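PDB 4J3Z: mandelate racemase/muconate lactonizing enzyme from Jannaschia sp., which belongs to the enolase superfamily and probably acts on a carboxylate substrate by abstracting the proton beside the carboxylate, its exact reaction being unassigned. Local coordinates for residues Val27-Leu38 / Leu98-Ala109; Tyr131-Asp139 / Glu148-Ala156. All blocks are in the same frame, centred on the assembly; numbering follows the deposited sequence.

Contact 1 (V27-L38 with L98-A109) and contact 2 (Y131-D139 with E148-A156) lie on opposite sides of the chain's centre, their centres about 39 Å apart, and share no helix or strand. Contact 1 is the more buried, with ten of its fourteen touching residues in the interior; it sets a hairpin of the N-terminal domain against helix 89-109 through aliphatic packing, with a carboxylate and a lysine at one edge. Contact 2, partly buried, joins a loop of the barrel domain to helix 147-159. Its apolar part, L132 on A150 and A154 with M149 against an imidazole, sits beside a polar outer side where two imidazoles meet one glutamate; a serine bonds the loop backbone.

Contact 1 of 2, residues Val27-Leu38 / Leu98-Ala109; sequences VRVTTDTGLTGL and LEMACWDILGKA
I105 fills the apolar centre, its CG2 meeting T31 CG2 tip to tip at 3.6 Å. The I105 and V29 side chains cross at about a right angle, CD1 of I105 also resting on V29 O, and CG1 lies against the backbone of T36 and G37. Toward the start of the helix A101 CB packs on V29 CG2 (3.8 Å), and the end of L98 turns back to bring CD2 against both methyls of V27. At the other end L35 CD1 touches both I105 CG2 and A109 CB. This is helix 89-109 packed on the antiparallel three-stranded sheet of the N-terminal capping domain, as in other enolase superfamily members; the axis of strand 36-38 passes 5.7 Å from that of helix 98-109. Such closeness depends on G37, whose CA is 3.4 Å from A101 O in a CA-H...O contact; a CB there would clash with that oxygen. At the polar edge CG of D104 stands anti to the backbone N (chi1 -158°), carrying OD2 to L38 N at 2.9 Å with an N-H...O angle of 160°, on the anti side of the carboxylate. OD1 accepts from L365 N. Replacing this aspartate by alanine removes both oxygens and is likely to leave the amides of L38 and L365 without the carboxylate that accepts from them. The extended K108 chain brings NZ to T36 O at 2.8 Å.

Contact 2 of 2, residues Tyr131-Asp139 / Glu148-Ala156; sequences YLYPEPHHD and EMAAESAAA
A loop leading out of barrel strand 125-131 folds back over helix 147-159, where H137 and H138 both donate to one oxygen of E152. H137 NE2 lies 2.8 Å from E152 OE1 and H138 NE2 2.9 Å from the same atom, reaching it from opposite faces of the carboxylate plane. The H137 bond uses the syn side, whereas H138 comes from above the plane, 42° out of it. Two N-H donors on one oxygen would probably favour an ionised carboxylate. A type I turn from E135 to H138 brings the imidazoles together, and H138 ND1 accepts from E135 N at 3.0 Å, so both ring nitrogens of H138 are engaged and its rotation is fixed. M149 slides past H138 in the opposite direction and sets CB over one face, 3.7 Å from the ring centroid and 23° off the normal; H137 CE1 lies over the other face. Farther along the helix S153 holds OG anti to its backbone N (chi1 163°), from where it donates to Y133 O at 2.7 Å. L132 points at the flank of the helix, CD2 meeting A154 CA at 3.5 Å and CD1 near A150 O and CB. The carboxylate of E135 passes over A156 CB on its way to a salt bridge with R157. I196 of helix 183-200 also touches L132 and A154, and V165 and F167 of strand 164-167 touch L132, which places this packing in the beta/alpha barrel of the enolase superfamily, where the strand-to-helix loop and two outer helices pack.

Contact 1 of 2, residues Val27-Leu38 / Leu98-Ala109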
loop_
_atom_site.group_PDB
_atom_site.type_symbol
_atom_site.label_atom_id
_atom_site.label_comp_id
_atom_site.label_asym_id
_atom_site.label_seq_id
_atom_site.Cartn_x
_atom_site.Cartn_y
_atom_site.Cartn_z
ATOM N N VAL D 27 28.096 -29.856 21.303
ATOM C CA VAL D 27 27.801 -29.897 22.737
ATOM C C VAL D 27 27.194 -31.254 23.135
ATOM O O VAL D 27 26.392 -31.830 22.396
ATOM C CB VAL D 27 26.871 -28.734 23.182
ATOM C CG1 VAL D 27 27.393 -27.385 22.690
ATOM C CG2 VAL D 27 25.427 -28.949 22.734
ATOM N N ARG D 28 27.598 -31.768 24.290
ATOM C CA ARG D 28 26.994 -32.980 24.845
ATOM C C ARG D 28 26.543 -32.727 26.282
ATOM O O ARG D 28 27.370 -32.635 27.188
ATOM C CB ARG D 28 27.978 -34.151 24.792
ATOM C CG ARG D 28 27.409 -35.473 25.282
ATOM C CD ARG D 28 28.524 -36.315 25.874
ATOM N NE ARG D 28 28.968 -37.340 24.946
ATOM C CZ ARG D 28 30.228 -37.730 24.777
ATOM N NH1 ARG D 28 31.213 -37.159 25.468
ATOM N NH2 ARG D 28 30.499 -38.691 23.896
ATOM N N VAL D 29 25.229 -32.590 26.468
ATOM C CA VAL D 29 24.626 -32.335 27.780
ATOM C C VAL D 29 24.251 -33.650 28.472
ATOM O O VAL D 29 23.604 -34.500 27.859
ATOM C CB VAL D 29 23.360 -31.450 27.655
ATOM C CG1 VAL D 29 22.683 -31.261 29.011
ATOM C CG2 VAL D 29 23.700 -30.099 27.045
ATOM N N THR D 30 24.645 -33.794 29.743
ATOM C CA THR D 30 24.242 -34.927 30.595
ATOM C C THR D 30 23.218 -34.491 31.653
ATOM O O THR D 30 23.323 -33.400 32.227
ATOM C CB THR D 30 25.458 -35.567 31.318
ATOM O OG1 THR D 30 26.395 -36.049 30.356
ATOM C CG2 THR D 30 25.039 -36.748 32.207
ATOM N N THR D 31 22.238 -35.353 31.915
ATOM C CA THR D 31 21.198 -35.070 32.904
ATOM C C THR D 31 21.641 -35.490 34.294
ATOM O O THR D 31 22.691 -36.124 34.453
ATOM C CB THR D 31 19.885 -35.796 32.566
ATOM O OG1 THR D 31 20.152 -37.184 32.327
ATOM C CG2 THR D 31 19.240 -35.189 31.334
ATOM N N ASP D 32 20.846 -35.143 35.304
ATOM C CA ASP D 32 21.086 -35.649 36.657
ATOM C C ASP D 32 20.964 -37.180 36.715
ATOM O O ASP D 32 21.767 -37.843 37.399
ATOM C CB ASP D 32 20.196 -34.952 37.704
ATOM C CG ASP D 32 18.688 -35.117 37.442
ATOM O OD1 ASP D 32 18.268 -35.571 36.357
ATOM O OD2 ASP D 32 17.907 -34.783 38.351
ATOM N N THR D 33 20.002 -37.722 35.958
ATOM C CA THR D 33 19.713 -39.172 35.911
ATOM C C THR D 33 20.551 -39.995 34.922
ATOM O O THR D 33 20.296 -41.194 34.749
ATOM C CB THR D 33 18.236 -39.459 35.550
ATOM O OG1 THR D 33 17.943 -38.910 34.253
ATOM C CG2 THR D 33 17.265 -38.898 36.607
ATOM N N GLY D 34 21.508 -39.365 34.243
ATOM C CA GLY D 34 22.464 -40.108 33.418
ATOM C C GLY D 34 22.253 -40.208 31.913
ATOM O O GLY D 34 23.000 -40.919 31.237
ATOM N N LEU D 35 21.257 -39.504 31.379
ATOM C CA LEU D 35 21.049 -39.466 29.929
ATOM C C LEU D 35 21.877 -38.345 29.321
ATOM O O LEU D 35 22.091 -37.315 29.962
ATOM C CB LEU D 35 19.568 -39.268 29.574
ATOM C CG LEU D 35 18.504 -40.255 30.072
ATOM C CD1 LEU D 35 17.125 -39.623 29.931
ATOM C CD2 LEU D 35 18.564 -41.583 29.324
ATOM N N THR D 36 22.325 -38.555 28.081
ATOM C CA THR D 36 23.145 -37.594 27.348
ATOM C C THR D 36 22.511 -37.240 26.003
ATOM O O THR D 36 21.979 -38.108 25.297
ATOM C CB THR D 36 24.564 -38.137 27.065
ATOM O OG1 THR D 36 24.473 -39.295 26.228
ATOM C CG2 THR D 36 25.299 -38.513 28.360
ATOM N N GLY D 37 22.588 -35.963 25.648
ATOM C CA GLY D 37 22.107 -35.498 24.370
ATOM C C GLY D 37 23.191 -34.765 23.616
ATOM O O GLY D 37 24.027 -34.094 24.228
ATOM N N LEU D 38 23.177 -34.902 22.287
ATOM C CA LEU D 38 24.097 -34.166 21.423
ATOM C C LEU D 38 23.418 -32.975 20.761
ATOM O O LEU D 38 22.241 -33.043 20.404
ATOM C CB LEU D 38 24.709 -35.079 20.354
ATOM C CG LEU D 38 25.916 -35.957 20.715
ATOM C CD1 LEU D 38 26.348 -36.733 19.484
ATOM C CD2 LEU D 38 27.083 -35.138 21.253
ATOM N N LEU D 98 22.397 -26.404 22.350
ATOM C CA LEU D 98 21.918 -26.968 23.612
ATOM C C LEU D 98 20.471 -27.464 23.535
ATOM O O LEU D 98 20.160 -28.541 24.065
ATOM C CB LEU D 98 22.090 -25.952 24.740
ATOM C CG LEU D 98 23.442 -25.220 24.772
ATOM C CD1 LEU D 98 23.377 -24.045 25.739
ATOM C CD2 LEU D 98 24.600 -26.156 25.119
ATOM N N GLU D 99 19.635 -26.765 22.815
ATOM C CA GLU D 99 18.268 -27.144 22.600
ATOM C C GLU D 99 18.131 -28.436 21.830
ATOM O O GLU D 99 17.338 -29.264 22.172
ATOM C CB GLU D 99 17.517 -25.975 21.917
ATOM C CG GLU D 99 16.040 -26.135 21.709
ATOM C CD GLU D 99 15.662 -26.512 20.307
ATOM O OE1 GLU D 99 16.371 -27.233 19.635
ATOM O OE2 GLU D 99 14.636 -26.074 19.872
ATOM N N MET D 100 18.925 -28.587 20.791
ATOM C CA MET D 100 19.036 -29.884 20.097
ATOM C C MET D 100 19.385 -31.007 21.078
ATOM O O MET D 100 18.827 -32.108 21.004
ATOM C CB MET D 100 20.104 -29.858 19.008
ATOM C CG MET D 100 19.925 -28.859 17.872
ATOM S SD MET D 100 21.344 -29.085 16.797
ATOM C CE MET D 100 21.126 -27.802 15.569
ATOM N N ALA D 101 20.310 -30.720 21.999
ATOM C CA ALA D 101 20.748 -31.699 23.006
ATOM C C ALA D 101 19.600 -32.129 23.912
ATOM O O ALA D 101 19.530 -33.292 24.314
ATOM C CB ALA D 101 21.910 -31.152 23.832
ATOM N N CYS D 102 18.708 -31.189 24.222
ATOM C CA CYS D 102 17.481 -31.475 24.968
ATOM C C CYS D 102 16.590 -32.471 24.227
ATOM O O CYS D 102 16.298 -33.542 24.762
ATOM C CB CYS D 102 16.711 -30.188 25.278
ATOM S SG CYS D 102 17.524 -29.122 26.494
ATOM N N TRP D 103 16.188 -32.135 22.996
ATOM C CA TRP D 103 15.382 -33.037 22.156
ATOM C C TRP D 103 15.989 -34.442 22.033
ATOM O O TRP D 103 15.262 -35.433 21.910
ATOM C CB TRP D 103 15.172 -32.441 20.763
ATOM C CG TRP D 103 14.213 -31.294 20.714
ATOM C CD1 TRP D 103 14.511 -29.977 20.472
ATOM C CD2 TRP D 103 12.794 -31.358 20.898
ATOM N NE1 TRP D 103 13.358 -29.216 20.498
ATOM C CE2 TRP D 103 12.294 -30.040 20.769
ATOM C CE3 TRP D 103 11.896 -32.398 21.179
ATOM C CZ2 TRP D 103 10.940 -29.743 20.899
ATOM C CZ3 TRP D 103 10.544 -32.095 21.312
ATOM C CH2 TRP D 103 10.082 -30.783 21.171
ATOM N N ASP D 104 17.318 -34.522 22.055
ATOM C CA ASP D 104 18.024 -35.815 22.077
ATOM C C ASP D 104 17.775 -36.557 23.395
ATOM O O ASP D 104 17.496 -37.756 23.389
ATOM C CB ASP D 104 19.526 -35.622 21.823
ATOM C CG ASP D 104 20.212 -36.889 21.319
ATOM O OD1 ASP D 104 19.547 -37.717 20.648
ATOM O OD2 ASP D 104 21.426 -37.059 21.597
ATOM N N ILE D 105 17.846 -35.839 24.518
ATOM C CA ILE D 105 17.544 -36.426 25.839
ATOM C C ILE D 105 16.063 -36.784 25.979
ATOM O O ILE D 105 15.725 -37.771 26.622
ATOM C CB ILE D 105 17.952 -35.494 27.006
ATOM C CG1 ILE D 105 19.474 -35.371 27.098
ATOM C CG2 ILE D 105 17.360 -35.982 28.327
ATOM C CD1 ILE D 105 19.944 -34.181 27.901
ATOM N N LEU D 106 15.185 -35.982 25.381
ATOM C CA LEU D 106 13.747 -36.264 25.412
ATOM C C LEU D 106 13.424 -37.533 24.616
ATOM O O LEU D 106 12.614 -38.360 25.048
ATOM C CB LEU D 106 12.940 -35.073 24.883
ATOM C CG LEU D 106 13.053 -33.712 25.587
ATOM C CD1 LEU D 106 12.048 -32.725 25.002
ATOM C CD2 LEU D 106 12.877 -33.839 27.094
ATOM N N GLY D 107 14.060 -37.678 23.456
ATOM C CA GLY D 107 13.928 -38.883 22.638
ATOM C C GLY D 107 14.426 -40.155 23.316
ATOM O O GLY D 107 13.856 -41.226 23.123
ATOM N N LYS D 108 15.480 -40.042 24.125
ATOM C CA LYS D 108 15.985 -41.187 24.891
ATOM C C LYS D 108 15.132 -41.521 26.127
ATOM O O LYS D 108 14.946 -42.707 26.458
ATOM C CB LYS D 108 17.442 -40.972 25.296
ATOM C CG LYS D 108 18.431 -41.095 24.148
ATOM C CD LYS D 108 19.837 -40.762 24.612
ATOM C CE LYS D 108 20.804 -40.741 23.438
ATOM N NZ LYS D 108 22.203 -40.492 23.868
ATOM N N ALA D 109 14.623 -40.488 26.806
ATOM C CA ALA D 109 13.720 -40.687 27.943
ATOM C C ALA D 109 12.396 -41.351 27.532
ATOM O O ALA D 109 11.892 -42.235 28.234
ATOM C CB ALA D 109 13.447 -39.368 28.657
#

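Contact 2 of 2, residues Tyr131-Asp139 / Glu148-Ala156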
loop_
_atom_site.group_PDB
_atom_site.type_symbol
_atom_site.label_atom_id
_atom_site.label_comp_id
_atom_site.label_asym_id
_atom_site.label_seq_id
_atom_site.Cartn_x
_atom_site.Cartn_y
_atom_site.Cartn_z
ATOM N N TYR D 131 26.256 -29.877 -2.557
ATOM C CA TYR D 131 27.143 -29.033 -3.362
ATOM C C TYR D 131 27.762 -29.893 -4.473
ATOM O O TYR D 131 27.717 -31.120 -4.399
ATOM C CB TYR D 131 28.257 -28.436 -2.497
ATOM C CG TYR D 131 28.157 -26.949 -2.240
ATOM C CD1 TYR D 131 28.504 -26.026 -3.229
ATOM C CD2 TYR D 131 27.749 -26.459 -0.989
ATOM C CE1 TYR D 131 28.423 -24.662 -2.995
ATOM C CE2 TYR D 131 27.677 -25.098 -0.741
ATOM C CZ TYR D 131 28.006 -24.202 -1.750
ATOM O OH TYR D 131 27.930 -22.847 -1.513
ATOM N N LEU D 132 28.327 -29.246 -5.494
ATOM C CA LEU D 132 29.059 -29.950 -6.553
ATOM C C LEU D 132 30.554 -29.950 -6.254
ATOM O O LEU D 132 31.259 -28.970 -6.509
ATOM C CB LEU D 132 28.797 -29.323 -7.926
ATOM C CG LEU D 132 27.474 -29.596 -8.644
ATOM C CD1 LEU D 132 27.500 -28.924 -10.000
ATOM C CD2 LEU D 132 27.218 -31.089 -8.801
ATOM N N TYR D 133 31.023 -31.062 -5.706
ATOM C CA TYR D 133 32.409 -31.220 -5.312
ATOM C C TYR D 133 33.244 -31.841 -6.443
ATOM O O TYR D 133 32.686 -32.460 -7.357
ATOM C CB TYR D 133 32.472 -32.101 -4.059
ATOM C CG TYR D 133 31.683 -31.559 -2.879
ATOM C CD1 TYR D 133 32.022 -30.340 -2.289
ATOM C CD2 TYR D 133 30.599 -32.269 -2.354
ATOM C CE1 TYR D 133 31.311 -29.847 -1.212
ATOM C CE2 TYR D 133 29.875 -31.780 -1.272
ATOM C CZ TYR D 133 30.242 -30.571 -0.706
ATOM O OH TYR D 133 29.542 -30.072 0.363
ATOM N N PRO D 134 34.583 -31.659 -6.396
ATOM C CA PRO D 134 35.515 -32.280 -7.347
ATOM C C PRO D 134 35.387 -33.801 -7.455
ATOM O O PRO D 134 35.429 -34.523 -6.451
ATOM C CB PRO D 134 36.887 -31.917 -6.775
ATOM C CG PRO D 134 36.658 -30.614 -6.086
ATOM C CD PRO D 134 35.270 -30.692 -5.514
ATOM N N GLU D 135 35.207 -34.265 -8.684
ATOM C CA GLU D 135 35.299 -35.676 -9.017
ATOM C C GLU D 135 36.790 -36.074 -8.891
ATOM O O GLU D 135 37.666 -35.239 -9.121
ATOM C CB GLU D 135 34.764 -35.859 -10.439
ATOM C CG GLU D 135 33.856 -37.053 -10.698
ATOM C CD GLU D 135 32.897 -37.371 -9.566
ATOM O OE1 GLU D 135 32.326 -36.440 -8.959
ATOM O OE2 GLU D 135 32.704 -38.577 -9.294
ATOM N N PRO D 136 37.089 -37.337 -8.514
ATOM C CA PRO D 136 38.491 -37.661 -8.173
ATOM C C PRO D 136 39.524 -37.299 -9.250
ATOM O O PRO D 136 40.702 -37.091 -8.931
ATOM C CB PRO D 136 38.450 -39.170 -7.953
ATOM C CG PRO D 136 37.045 -39.426 -7.485
ATOM C CD PRO D 136 36.202 -38.503 -8.327
ATOM N N HIS D 137 39.067 -37.193 -10.498
ATOM C CA HIS D 137 39.924 -36.961 -11.648
ATOM C C HIS D 137 39.976 -35.486 -12.054
ATOM O O HIS D 137 40.472 -35.143 -13.132
ATOM C CB HIS D 137 39.423 -37.803 -12.818
ATOM C CG HIS D 137 38.175 -37.274 -13.450
ATOM N ND1 HIS D 137 36.941 -37.340 -12.834
ATOM C CD2 HIS D 137 37.971 -36.662 -14.638
ATOM C CE1 HIS D 137 36.032 -36.791 -13.618
ATOM N NE2 HIS D 137 36.630 -36.370 -14.718
ATOM N N HIS D 138 39.451 -34.619 -11.191
ATOM C CA HIS D 138 39.406 -33.191 -11.462
ATOM C C HIS D 138 40.553 -32.468 -10.770
ATOM O O HIS D 138 40.902 -32.793 -9.631
ATOM C CB HIS D 138 38.077 -32.589 -10.993
ATOM C CG HIS D 138 36.924 -32.844 -11.915
ATOM N ND1 HIS D 138 35.659 -33.137 -11.456
ATOM C CD2 HIS D 138 36.837 -32.828 -13.267
ATOM C CE1 HIS D 138 34.843 -33.297 -12.483
ATOM N NE2 HIS D 138 35.534 -33.117 -13.593
ATOM N N ASP D 139 41.133 -31.493 -11.468
ATOM C CA ASP D 139 42.069 -30.538 -10.866
ATOM C C ASP D 139 41.324 -29.614 -9.894
ATOM O O ASP D 139 40.357 -28.938 -10.281
ATOM C CB ASP D 139 42.766 -29.711 -11.961
ATOM C CG ASP D 139 43.756 -28.690 -11.403
ATOM O OD1 ASP D 139 43.765 -28.438 -10.177
ATOM O OD2 ASP D 139 44.535 -28.128 -12.207
ATOM N N GLU D 148 32.489 -27.393 -17.402
ATOM C CA GLU D 148 32.577 -28.772 -17.883
ATOM C C GLU D 148 32.809 -29.747 -16.720
ATOM O O GLU D 148 32.157 -30.788 -16.630
ATOM C CB GLU D 148 33.678 -28.892 -18.942
ATOM C CG GLU D 148 33.603 -27.869 -20.080
ATOM C CD GLU D 148 33.853 -26.429 -19.626
ATOM O OE1 GLU D 148 34.632 -26.238 -18.665
ATOM O OE2 GLU D 148 33.265 -25.482 -20.218
ATOM N N MET D 149 33.725 -29.398 -15.823
ATOM C CA MET D 149 34.004 -30.215 -14.638
ATOM C C MET D 149 32.803 -30.270 -13.682
ATOM O O MET D 149 32.547 -31.300 -13.063
ATOM C CB MET D 149 35.252 -29.705 -13.915
ATOM C CG MET D 149 36.524 -29.854 -14.729
ATOM S SD MET D 149 38.011 -29.272 -13.894
ATOM C CE MET D 149 38.961 -28.756 -15.318
ATOM N N ALA D 150 32.076 -29.157 -13.570
ATOM C CA ALA D 150 30.853 -29.104 -12.778
ATOM C C ALA D 150 29.730 -29.937 -13.406
ATOM O O ALA D 150 28.948 -30.565 -12.685
ATOM C CB ALA D 150 30.416 -27.659 -12.568
ATOM N N ALA D 151 29.653 -29.948 -14.740
ATOM C CA ALA D 151 28.743 -30.850 -15.459
ATOM C C ALA D 151 29.057 -32.329 -15.202
ATOM O O ALA D 151 28.157 -33.110 -14.889
ATOM C CB ALA D 151 28.748 -30.556 -16.958
ATOM N N GLU D 152 30.323 -32.709 -15.330
ATOM C CA GLU D 152 30.754 -34.079 -15.026
ATOM C C GLU D 152 30.421 -34.471 -13.590
ATOM O O GLU D 152 29.844 -35.542 -13.351
ATOM C CB GLU D 152 32.254 -34.253 -15.276
ATOM C CG GLU D 152 32.675 -34.139 -16.739
ATOM C CD GLU D 152 34.170 -34.334 -16.943
ATOM O OE1 GLU D 152 34.884 -34.609 -15.954
ATOM O OE2 GLU D 152 34.635 -34.237 -18.097
ATOM N N SER D 153 30.782 -33.604 -12.643
ATOM C CA SER D 153 30.466 -33.814 -11.227
ATOM C C SER D 153 28.954 -33.818 -10.958
ATOM O O SER D 153 28.491 -34.491 -10.031
ATOM C CB SER D 153 31.155 -32.754 -10.357
ATOM O OG SER D 153 30.585 -32.681 -9.050
ATOM N N ALA D 154 28.197 -33.061 -11.757
ATOM C CA ALA D 154 26.734 -33.078 -11.662
ATOM C C ALA D 154 26.166 -34.391 -12.175
ATOM O O ALA D 154 25.313 -34.986 -11.515
ATOM C CB ALA D 154 26.120 -31.898 -12.399
ATOM N N ALA D 155 26.640 -34.837 -13.343
ATOM C CA ALA D 155 26.280 -36.157 -13.888
ATOM C C ALA D 155 26.507 -37.294 -12.883
ATOM O O ALA D 155 25.652 -38.166 -12.737
ATOM C CB ALA D 155 27.025 -36.435 -15.196
ATOM N N ALA D 156 27.641 -37.266 -12.180
ATOM C CA ALA D 156 27.961 -38.276 -11.161
ATOM C C ALA D 156 26.929 -38.312 -10.029
ATOM O O ALA D 156 26.549 -39.382 -9.555
ATOM C CB ALA D 156 29.361 -38.060 -10.605
#